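Local coordinates for putative glucoamylase (Bacteroides caccae ATCC 43185, PDB 4QT9), which probably hydrolyses glycosidic bonds in glucose-containing glycans as a glucoamylase-like enzyme with an alpha/alpha toroid fold, at residues 26-31 and 368-373; 50-55 and 387-392; 312-317 and 356-361. One frame throughout, in Å; residues are numbered along the deposited sequence.

Contact 1: residues 26-31 and 368-373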
loop_
_atom_site.group_PDB
_atom_site.type_symbol
_atom_site.label_atom_id
_atom_site.label_comp_id
_atom_site.label_asym_id
_atom_site.label_seq_id
_atom_site.Cartn_x
_atom_site.Cartn_y
_atom_site.Cartn_z
ATOM N N ASP A 26 7.336 2.585 -19.032
ATOM C CA ASP A 26 6.061 2.467 -19.753
ATOM C C ASP A 26 5.586 1.004 -19.810
ATOM O O ASP A 26 4.432 0.718 -19.460
ATOM C CB ASP A 26 6.183 3.041 -21.172
ATOM C CG ASP A 26 5.562 4.425 -21.326
ATOM O OD1 ASP A 26 4.357 4.591 -20.957
ATOM O OD2 ASP A 26 6.261 5.338 -21.842
ATOM N N THR A 27 6.488 0.081 -20.217
ATOM C CA THR A 27 6.218 -1.367 -20.278
ATOM C C THR A 27 5.845 -1.932 -18.889
ATOM O O THR A 27 4.862 -2.660 -18.792
ATOM C CB THR A 27 7.442 -2.114 -20.845
ATOM O OG1 THR A 27 7.767 -1.550 -22.110
ATOM C CG2 THR A 27 7.215 -3.621 -20.971
ATOM N N VAL A 28 6.642 -1.620 -17.836
ATOM C CA VAL A 28 6.399 -2.123 -16.474
ATOM C C VAL A 28 5.027 -1.599 -16.000
ATOM O O VAL A 28 4.224 -2.380 -15.477
ATOM C CB VAL A 28 7.559 -1.784 -15.489
ATOM C CG1 VAL A 28 7.215 -2.166 -14.034
ATOM C CG2 VAL A 28 8.852 -2.475 -15.935
ATOM N N GLN A 29 4.736 -0.322 -16.266
ATOM C CA GLN A 29 3.463 0.295 -15.882
ATOM C C GLN A 29 2.295 -0.342 -16.598
ATOM O O GLN A 29 1.353 -0.744 -15.919
ATOM C CB GLN A 29 3.469 1.794 -16.143
ATOM C CG GLN A 29 3.171 2.611 -14.924
ATOM C CD GLN A 29 3.059 4.061 -15.294
ATOM O OE1 GLN A 29 3.894 4.631 -16.025
ATOM N NE2 GLN A 29 1.997 4.665 -14.837
ATOM N N ARG A 30 2.361 -0.461 -17.948
ATOM C CA ARG A 30 1.276 -1.058 -18.732
ATOM C C ARG A 30 0.942 -2.476 -18.254
ATOM O O ARG A 30 -0.236 -2.782 -18.059
ATOM C CB ARG A 30 1.595 -1.061 -20.233
ATOM C CG ARG A 30 0.625 -0.203 -21.035
ATOM C CD ARG A 30 -0.056 -0.933 -22.179
ATOM N NE ARG A 30 -1.160 -0.152 -22.751
ATOM C CZ ARG A 30 -1.021 0.821 -23.654
ATOM N NH1 ARG A 30 0.185 1.164 -24.090
ATOM N NH2 ARG A 30 -2.085 1.460 -24.119
ATOM N N ARG A 31 1.963 -3.326 -18.015
ATOM C CA ARG A 31 1.725 -4.703 -17.577
ATOM C C ARG A 31 1.200 -4.788 -16.143
ATOM O O ARG A 31 0.304 -5.587 -15.894
ATOM C CB ARG A 31 2.975 -5.560 -17.746
ATOM C CG ARG A 31 3.221 -5.901 -19.205
ATOM C CD ARG A 31 3.945 -7.200 -19.298
ATOM N NE ARG A 31 4.546 -7.366 -20.612
ATOM C CZ ARG A 31 5.239 -8.432 -20.984
ATOM N NH1 ARG A 31 5.412 -9.451 -20.142
ATOM N NH2 ARG A 31 5.761 -8.497 -22.199
ATOM N N LYS A 368 11.113 -15.433 -16.765
ATOM C CA LYS A 368 11.114 -16.111 -15.469
ATOM C C LYS A 368 10.726 -15.145 -14.304
ATOM O O LYS A 368 10.203 -15.629 -13.302
ATOM C CB LYS A 368 12.462 -16.825 -15.208
ATOM C CG LYS A 368 13.581 -15.950 -14.668
ATOM C CD LYS A 368 14.926 -16.575 -14.929
ATOM C CE LYS A 368 15.957 -16.027 -14.017
ATOM N NZ LYS A 368 17.311 -16.443 -14.402
ATOM N N VAL A 369 10.951 -13.808 -14.437
ATOM C CA VAL A 369 10.560 -12.849 -13.368
ATOM C C VAL A 369 9.560 -11.791 -13.898
ATOM O O VAL A 369 8.749 -11.299 -13.118
ATOM C CB VAL A 369 11.727 -12.164 -12.603
ATOM C CG1 VAL A 369 12.582 -13.176 -11.842
ATOM C CG2 VAL A 369 12.575 -11.293 -13.521
ATOM N N PHE A 370 9.602 -11.464 -15.213
ATOM C CA PHE A 370 8.700 -10.470 -15.779
ATOM C C PHE A 370 7.587 -11.174 -16.560
ATOM O O PHE A 370 7.789 -11.578 -17.702
ATOM C CB PHE A 370 9.472 -9.447 -16.641
ATOM C CG PHE A 370 8.646 -8.245 -17.058
ATOM C CD1 PHE A 370 8.152 -7.355 -16.108
ATOM C CD2 PHE A 370 8.393 -7.988 -18.402
ATOM C CE1 PHE A 370 7.408 -6.242 -16.490
ATOM C CE2 PHE A 370 7.641 -6.871 -18.786
ATOM C CZ PHE A 370 7.163 -6.000 -17.820
ATOM N N GLY A 371 6.445 -11.367 -15.910
ATOM C CA GLY A 371 5.314 -12.080 -16.501
ATOM C C GLY A 371 4.250 -11.231 -17.176
ATOM O O GLY A 371 4.490 -10.053 -17.463
ATOM N N PRO A 372 3.047 -11.814 -17.440
ATOM C CA PRO A 372 1.999 -11.055 -18.152
ATOM C C PRO A 372 1.481 -9.817 -17.411
ATOM O O PRO A 372 1.188 -8.828 -18.073
ATOM C CB PRO A 372 0.870 -12.083 -18.350
ATOM C CG PRO A 372 1.149 -13.162 -17.355
ATOM C CD PRO A 372 2.630 -13.212 -17.206
ATOM N N PHE A 373 1.392 -9.853 -16.059
ATOM C CA PHE A 373 0.907 -8.731 -15.240
ATOM C C PHE A 373 2.054 -7.988 -14.503
ATOM O O PHE A 373 1.838 -7.408 -13.438
ATOM C CB PHE A 373 -0.154 -9.213 -14.226
ATOM C CG PHE A 373 -1.430 -9.777 -14.814
ATOM C CD1 PHE A 373 -1.792 -9.503 -16.131
ATOM C CD2 PHE A 373 -2.289 -10.545 -14.040
ATOM C CE1 PHE A 373 -2.969 -10.010 -16.669
ATOM C CE2 PHE A 373 -3.469 -11.051 -14.579
ATOM C CZ PHE A 373 -3.801 -10.779 -15.890
#

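Contact 2: residues 50-55 and 387-392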
loop_
_atom_site.group_PDB
_atom_site.type_symbol
_atom_site.label_atom_id
_atom_site.label_comp_id
_atom_site.label_asym_id
_atom_site.label_seq_id
_atom_site.Cartn_x
_atom_site.Cartn_y
_atom_site.Cartn_z
ATOM N N ARG A 50 -4.520 -12.566 -4.483
ATOM C CA ARG A 50 -3.476 -13.183 -5.285
ATOM C C ARG A 50 -3.953 -13.598 -6.689
ATOM O O ARG A 50 -5.153 -13.822 -6.918
ATOM C CB ARG A 50 -2.928 -14.428 -4.548
ATOM C CG ARG A 50 -3.855 -15.659 -4.506
ATOM C CD ARG A 50 -3.463 -16.610 -3.395
ATOM N NE ARG A 50 -4.069 -16.220 -2.115
ATOM C CZ ARG A 50 -3.416 -15.831 -1.022
ATOM N NH1 ARG A 50 -2.086 -15.735 -1.025
ATOM N NH2 ARG A 50 -4.083 -15.540 0.083
ATOM N N TYR A 51 -2.985 -13.744 -7.607
ATOM C CA TYR A 51 -3.189 -14.232 -8.967
ATOM C C TYR A 51 -2.080 -15.229 -9.276
ATOM O O TYR A 51 -0.899 -14.875 -9.219
ATOM C CB TYR A 51 -3.229 -13.088 -9.999
ATOM C CG TYR A 51 -3.692 -13.563 -11.359
ATOM C CD1 TYR A 51 -2.807 -14.174 -12.244
ATOM C CD2 TYR A 51 -5.019 -13.446 -11.741
ATOM C CE1 TYR A 51 -3.242 -14.687 -13.460
ATOM C CE2 TYR A 51 -5.469 -13.948 -12.957
ATOM C CZ TYR A 51 -4.575 -14.558 -13.822
ATOM O OH TYR A 51 -5.015 -15.016 -15.046
ATOM N N HIS A 52 -2.452 -16.479 -9.523
ATOM C CA HIS A 52 -1.488 -17.549 -9.815
ATOM C C HIS A 52 -1.609 -17.954 -11.275
ATOM O O HIS A 52 -2.645 -18.485 -11.683
ATOM C CB HIS A 52 -1.671 -18.763 -8.861
ATOM C CG HIS A 52 -1.416 -18.438 -7.402
ATOM N ND1 HIS A 52 -1.573 -19.392 -6.413
ATOM C CD2 HIS A 52 -0.986 -17.292 -6.823
ATOM C CE1 HIS A 52 -1.222 -18.808 -5.283
ATOM N NE2 HIS A 52 -0.848 -17.546 -5.480
ATOM N N VAL A 53 -0.553 -17.680 -12.078
ATOM C CA VAL A 53 -0.524 -18.006 -13.517
ATOM C C VAL A 53 -0.751 -19.528 -13.719
ATOM O O VAL A 53 -1.397 -19.915 -14.679
ATOM C CB VAL A 53 0.806 -17.528 -14.175
ATOM C CG1 VAL A 53 0.909 -17.970 -15.638
ATOM C CG2 VAL A 53 0.977 -16.013 -14.055
ATOM N N ASP A 54 -0.272 -20.362 -12.771
ATOM C CA ASP A 54 -0.372 -21.832 -12.787
ATOM C C ASP A 54 -1.796 -22.347 -12.556
ATOM O O ASP A 54 -2.053 -23.512 -12.846
ATOM C CB ASP A 54 0.594 -22.463 -11.741
ATOM C CG ASP A 54 0.556 -21.825 -10.353
ATOM O OD1 ASP A 54 1.104 -20.698 -10.194
ATOM O OD2 ASP A 54 0.049 -22.480 -9.415
ATOM N N GLY A 55 -2.694 -21.497 -12.028
ATOM C CA GLY A 55 -4.089 -21.834 -11.760
ATOM C C GLY A 55 -4.314 -22.638 -10.492
ATOM O O GLY A 55 -5.442 -23.070 -10.227
ATOM N N PRO A 387 8.431 -18.348 -8.747
ATOM C CA PRO A 387 6.977 -18.534 -8.830
ATOM C C PRO A 387 6.299 -17.569 -9.799
ATOM O O PRO A 387 6.621 -16.390 -9.857
ATOM C CB PRO A 387 6.495 -18.290 -7.390
ATOM C CG PRO A 387 7.548 -17.415 -6.790
ATOM C CD PRO A 387 8.835 -17.916 -7.394
ATOM N N GLN A 388 5.368 -18.082 -10.566
ATOM C CA GLN A 388 4.634 -17.267 -11.513
ATOM C C GLN A 388 3.361 -16.820 -10.799
ATOM O O GLN A 388 2.248 -17.223 -11.143
ATOM C CB GLN A 388 4.404 -18.049 -12.812
ATOM C CG GLN A 388 5.729 -18.560 -13.399
ATOM C CD GLN A 388 5.629 -18.898 -14.853
ATOM O OE1 GLN A 388 4.602 -19.392 -15.337
ATOM N NE2 GLN A 388 6.731 -18.698 -15.571
ATOM N N ARG A 389 3.561 -16.025 -9.711
ATOM C CA ARG A 389 2.488 -15.581 -8.818
ATOM C C ARG A 389 2.600 -14.113 -8.515
ATOM O O ARG A 389 3.695 -13.540 -8.503
ATOM C CB ARG A 389 2.499 -16.401 -7.504
ATOM C CG ARG A 389 2.179 -17.891 -7.749
ATOM C CD ARG A 389 2.441 -18.793 -6.573
ATOM N NE ARG A 389 1.873 -20.115 -6.828
ATOM C CZ ARG A 389 1.653 -21.047 -5.903
ATOM N NH1 ARG A 389 1.989 -20.830 -4.636
ATOM N NH2 ARG A 389 1.094 -22.204 -6.237
ATOM N N TYR A 390 1.435 -13.498 -8.324
ATOM C CA TYR A 390 1.279 -12.097 -7.975
ATOM C C TYR A 390 0.450 -11.913 -6.737
ATOM O O TYR A 390 -0.404 -12.748 -6.440
ATOM C CB TYR A 390 0.571 -11.342 -9.092
ATOM C CG TYR A 390 1.275 -11.387 -10.424
ATOM C CD1 TYR A 390 2.341 -10.531 -10.700
ATOM C CD2 TYR A 390 0.842 -12.240 -11.432
ATOM C CE1 TYR A 390 2.960 -10.532 -11.946
ATOM C CE2 TYR A 390 1.459 -12.250 -12.682
ATOM C CZ TYR A 390 2.509 -11.380 -12.938
ATOM O OH TYR A 390 3.097 -11.342 -14.172
ATOM N N LEU A 391 0.667 -10.773 -6.044
ATOM C CA LEU A 391 -0.139 -10.295 -4.918
ATOM C C LEU A 391 -0.516 -8.867 -5.201
ATOM O O LEU A 391 0.374 -8.070 -5.533
ATOM C CB LEU A 391 0.601 -10.378 -3.560
ATOM C CG LEU A 391 0.952 -11.759 -3.032
ATOM C CD1 LEU A 391 1.877 -11.624 -1.841
ATOM C CD2 LEU A 391 -0.312 -12.531 -2.638
ATOM N N ALA A 392 -1.806 -8.521 -5.050
ATOM C CA ALA A 392 -2.305 -7.153 -5.226
ATOM C C ALA A 392 -1.481 -6.116 -4.452
ATOM O O ALA A 392 -1.131 -5.086 -5.028
ATOM C CB ALA A 392 -3.783 -7.058 -4.790
HETATM O O HOH W 1 4.380 -21.007 -10.044
#

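Contact 3: residues 312-317 and 356-361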
loop_
_atom_site.group_PDB
_atom_site.type_symbol
_atom_site.label_atom_id
_atom_site.label_comp_id
_atom_site.label_asym_id
_atom_site.label_seq_id
_atom_site.Cartn_x
_atom_site.Cartn_y
_atom_site.Cartn_z
ATOM N N ASP A 312 22.690 -4.180 -8.454
ATOM C CA ASP A 312 21.705 -4.349 -9.526
ATOM C C ASP A 312 20.518 -5.200 -9.061
ATOM O O ASP A 312 19.540 -5.314 -9.788
ATOM C CB ASP A 312 22.355 -5.005 -10.762
ATOM C CG ASP A 312 23.514 -4.232 -11.371
ATOM O OD1 ASP A 312 23.272 -3.121 -11.916
ATOM O OD2 ASP A 312 24.658 -4.746 -11.327
ATOM N N CYS A 313 20.618 -5.844 -7.891
ATOM C CA CYS A 313 19.547 -6.729 -7.429
ATOM C C CYS A 313 19.428 -6.669 -5.907
ATOM O O CYS A 313 20.210 -7.285 -5.180
ATOM C CB CYS A 313 19.777 -8.157 -7.923
ATOM S SG CYS A 313 18.392 -9.278 -7.608
ATOM N N TRP A 314 18.458 -5.878 -5.431
ATOM C CA TRP A 314 18.224 -5.696 -4.002
ATOM C C TRP A 314 16.747 -5.408 -3.760
ATOM O O TRP A 314 16.028 -5.078 -4.703
ATOM C CB TRP A 314 19.096 -4.539 -3.416
ATOM C CG TRP A 314 18.922 -3.206 -4.093
ATOM C CD1 TRP A 314 19.665 -2.713 -5.133
ATOM C CD2 TRP A 314 17.979 -2.180 -3.748
ATOM N NE1 TRP A 314 19.235 -1.449 -5.467
ATOM C CE2 TRP A 314 18.198 -1.093 -4.630
ATOM C CE3 TRP A 314 16.983 -2.061 -2.763
ATOM C CZ2 TRP A 314 17.448 0.086 -4.568
ATOM C CZ3 TRP A 314 16.225 -0.893 -2.713
ATOM C CH2 TRP A 314 16.448 0.157 -3.619
ATOM N N GLY A 315 16.320 -5.490 -2.510
ATOM C CA GLY A 315 14.940 -5.172 -2.168
ATOM C C GLY A 315 14.281 -6.253 -1.347
ATOM O O GLY A 315 13.815 -7.261 -1.892
ATOM N N LEU A 316 14.265 -6.041 -0.014
ATOM C CA LEU A 316 13.684 -6.976 0.948
ATOM C C LEU A 316 12.421 -6.412 1.586
ATOM O O LEU A 316 12.449 -5.372 2.258
ATOM C CB LEU A 316 14.684 -7.360 2.048
ATOM C CG LEU A 316 15.983 -8.002 1.592
ATOM C CD1 LEU A 316 16.901 -8.239 2.773
ATOM C CD2 LEU A 316 15.738 -9.266 0.859
ATOM N N THR A 317 11.320 -7.156 1.406
ATOM C CA THR A 317 10.026 -6.811 1.971
ATOM C C THR A 317 9.182 -8.058 2.151
ATOM O O THR A 317 9.525 -9.116 1.609
ATOM C CB THR A 317 9.322 -5.789 1.073
ATOM O OG1 THR A 317 8.358 -5.145 1.878
ATOM C CG2 THR A 317 8.671 -6.433 -0.169
ATOM N N LEU A 356 15.853 2.252 -10.701
ATOM C CA LEU A 356 15.820 2.002 -12.144
ATOM C C LEU A 356 16.873 0.954 -12.520
ATOM O O LEU A 356 16.683 0.214 -13.485
ATOM C CB LEU A 356 16.009 3.302 -12.929
ATOM C CG LEU A 356 14.738 4.120 -13.149
ATOM C CD1 LEU A 356 15.053 5.527 -13.579
ATOM C CD2 LEU A 356 13.839 3.470 -14.180
ATOM N N GLN A 357 17.956 0.857 -11.718
ATOM C CA GLN A 357 19.038 -0.113 -11.879
ATOM C C GLN A 357 18.495 -1.520 -11.686
ATOM O O GLN A 357 18.774 -2.415 -12.480
ATOM C CB GLN A 357 20.139 0.170 -10.846
ATOM C CG GLN A 357 21.524 0.066 -11.401
ATOM C CD GLN A 357 22.564 0.250 -10.329
ATOM O OE1 GLN A 357 22.490 1.174 -9.502
ATOM N NE2 GLN A 357 23.569 -0.631 -10.335
ATOM N N VAL A 358 17.683 -1.699 -10.638
ATOM C CA VAL A 358 17.083 -2.991 -10.332
ATOM C C VAL A 358 16.002 -3.292 -11.369
ATOM O O VAL A 358 15.940 -4.430 -11.861
ATOM C CB VAL A 358 16.554 -3.004 -8.878
ATOM C CG1 VAL A 358 15.778 -4.282 -8.566
ATOM C CG2 VAL A 358 17.718 -2.845 -7.910
HETATM N N MSE A 359 15.205 -2.268 -11.759
HETATM C CA MSE A 359 14.144 -2.442 -12.755
HETATM C C MSE A 359 14.716 -2.937 -14.091
HETATM O O MSE A 359 14.172 -3.867 -14.674
HETATM C CB MSE A 359 13.362 -1.149 -12.970
HETATM C CG MSE A 359 12.066 -1.373 -13.752
HETATM SE SE MSE A 359 11.200 0.311 -14.224
HETATM C CE MSE A 359 11.031 1.103 -12.518
ATOM N N ARG A 360 15.806 -2.310 -14.553
ATOM C CA ARG A 360 16.523 -2.645 -15.794
ATOM C C ARG A 360 17.082 -4.089 -15.725
ATOM O O ARG A 360 16.920 -4.860 -16.700
ATOM C CB ARG A 360 17.646 -1.597 -16.020
ATOM C CG ARG A 360 18.754 -1.929 -17.025
ATOM C CD ARG A 360 18.447 -1.469 -18.434
ATOM N NE ARG A 360 18.115 -0.045 -18.510
ATOM C CZ ARG A 360 17.266 0.471 -19.391
ATOM N NH1 ARG A 360 16.659 -0.311 -20.277
ATOM N NH2 ARG A 360 17.015 1.772 -19.393
ATOM N N HIS A 361 17.693 -4.455 -14.562
ATOM C CA HIS A 361 18.277 -5.786 -14.312
ATOM C C HIS A 361 17.189 -6.868 -14.250
ATOM O O HIS A 361 17.354 -7.913 -14.879
ATOM C CB HIS A 361 19.099 -5.779 -13.011
ATOM C CG HIS A 361 19.713 -7.095 -12.651
ATOM N ND1 HIS A 361 20.880 -7.534 -13.245
ATOM C CD2 HIS A 361 19.315 -8.013 -11.739
ATOM C CE1 HIS A 361 21.139 -8.713 -12.703
ATOM N NE2 HIS A 361 20.227 -9.040 -11.788
HETATM O O HOH W 2 21.479 0.151 -6.977
#

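Contact 1: residues 26-31 and 368-373
R31, on helix 21-37, reaches across to the chain at 368-373, its aliphatic part lying along P372 O and its end meeting F370 and G371 O. R31 CB and R31 CG both lie 3.7 Å from P372 O. R31 CD comes closer, 3.4 Å from the same P372 O, and also passes near G371 O and F370 CZ. From CG to NE the chain is extended, which carries it along the ring from F370 CZ by CE2 to CD2. There NE and CZ sit against F370 CE2, with R31 CZ to F370 CE2 at 3.6 Å; this ring atom lies over one face of the guanidinium, toward its rim, and the two planes are 24° apart. At the tip, R31 NH1 donates to G371 O (2.9 Å, 158° at the hydrogen). The carbonyl oxygen lies in the guanidinium plane, whereas the donor stands well above the carbonyl plane. F370 has CG anti to its backbone N (chi1 -170°), which turns the ring toward the helix. One turn back from R31, T27 CG2 rests 3.9 Å from F370 CE2, and V28 CG2 meets F370 CE1 obliquely at 4.1 Å. Y363 packs edge-to-face with the same ring. F373 CA makes a CA-H...O contact with R31 O at 3.3 Å. The arginine thus joins the helix to strand 370-371 and the loop after it through a backbone carbonyl at one edge and an aromatic ring against one face, which together fix the rotation of the guanidinium.

Contact 2: residues 50-55 and 387-392
A two-stranded antiparallel sheet, strands 50-52 and 389-391, brings these residues together, their axes 4.6 Å apart. Y51 and Y390 form its hydrogen-bonded pair: Y51 N to Y390 O is 3.0 Å and Y390 N to Y51 O 2.9 Å, the second lying in the carbonyl plane. V53 N adds a third backbone bond, to Q388 O, where Q388 centres an inverse gamma turn. On the face carrying R50, H52, R389 and L391, R389 lies flat over the H52 ring, guanidinium and imidazole planes only 6° apart and centres 4.0 Å apart. Its CD stands over the ring as a CH-pi contact. With CG anti to the carbonyl carbon (chi1 -65°) and an extended chain, R389 runs across the imidazole to D54, where NH2 makes a weak, long salt bridge to OD2 (3.4 Å). Y57 stacks on H52 as well, and the imidazole nitrogens bond to V56 O and Y320 OH. V53 CG2 packs against Y390 CE2, 4.0 Å away. A water links D54 OD1 to Q388 N. One hydrogen-bonded pair between two non-hydrogen-bonded ones makes up this sheet of the alpha/alpha toroid, whose strands run into a type I turn, H52 to G55, and into helix 392-406.

Contact 3: residues 312-317 and 356-361
V358 thrusts its CG2 methyl at the face of the W314 indole, the two side chains crossing at about a right angle. V358 CG2 stands over the five-membered ring of W314, 3.5 Å from its centroid; the nearest atom to V358 CG2 there is W314 NE1, at 3.2 Å, so the packing is close. W314 places CG between its backbone N and carbonyl carbon (chi1 56°), and this folds the indole back over the valine. A second flat group takes part: D312 CB lies over one face of the H361 imidazole, toward its rim, in a CH-pi contact, while C313 CB reaches H361 CD2 obliquely at 3.8 Å. H361 holds its ring anti to the backbone N, against the D312 backbone, and H361 CB lies 3.3 Å from D312 O. That carbonyl also receives a fairly straight CA-H...O contact from V358 CA. The loop that follows helix 284-301 is thereby laid on helix 352-364, a packing of loop against helix within the alpha/alpha toroid; helices 284-301 and 341-345 also contact W314. Beside V358 along the helix, Q357 works with both ends of its amide. Q357 NE2 donates to D312 OD1 (3.0 Å, 161°); the oxygen lies near the amide plane, but the donor comes from well above the carboxylate plane, the two groups being turned 80° apart. Q357 OE1 accepts from a water, 2.9 Å from its oxygen, that in turn accepts from W314 NE1. A leucine in place of Q357 would probably leave D312 OD1 without this donor and break the water link to the indole.

How the contacts relate
Along the chain the order is 26-31, 50-55, 312-317, 356-361, 368-373, 387-392, so contacts 1 and 2 interlock and contact 3 falls within the span of both. Contacts 1 and 2 have centres about 13 Å apart and touch: Y390 OH probably hydrogen-bonds F373 N, and the F373 and Y51 rings meet. Contact 3 lies about 15 Å from contact 1, centre to centre, and is joined to it by V28 against the selenium of M359; contacts 2 and 3 do not touch, their nearest atoms about 9 Å apart. Because contacts 1 and 2 each pair an early segment with a late one, they tie the N-terminal part to the C-terminal part of the toroid.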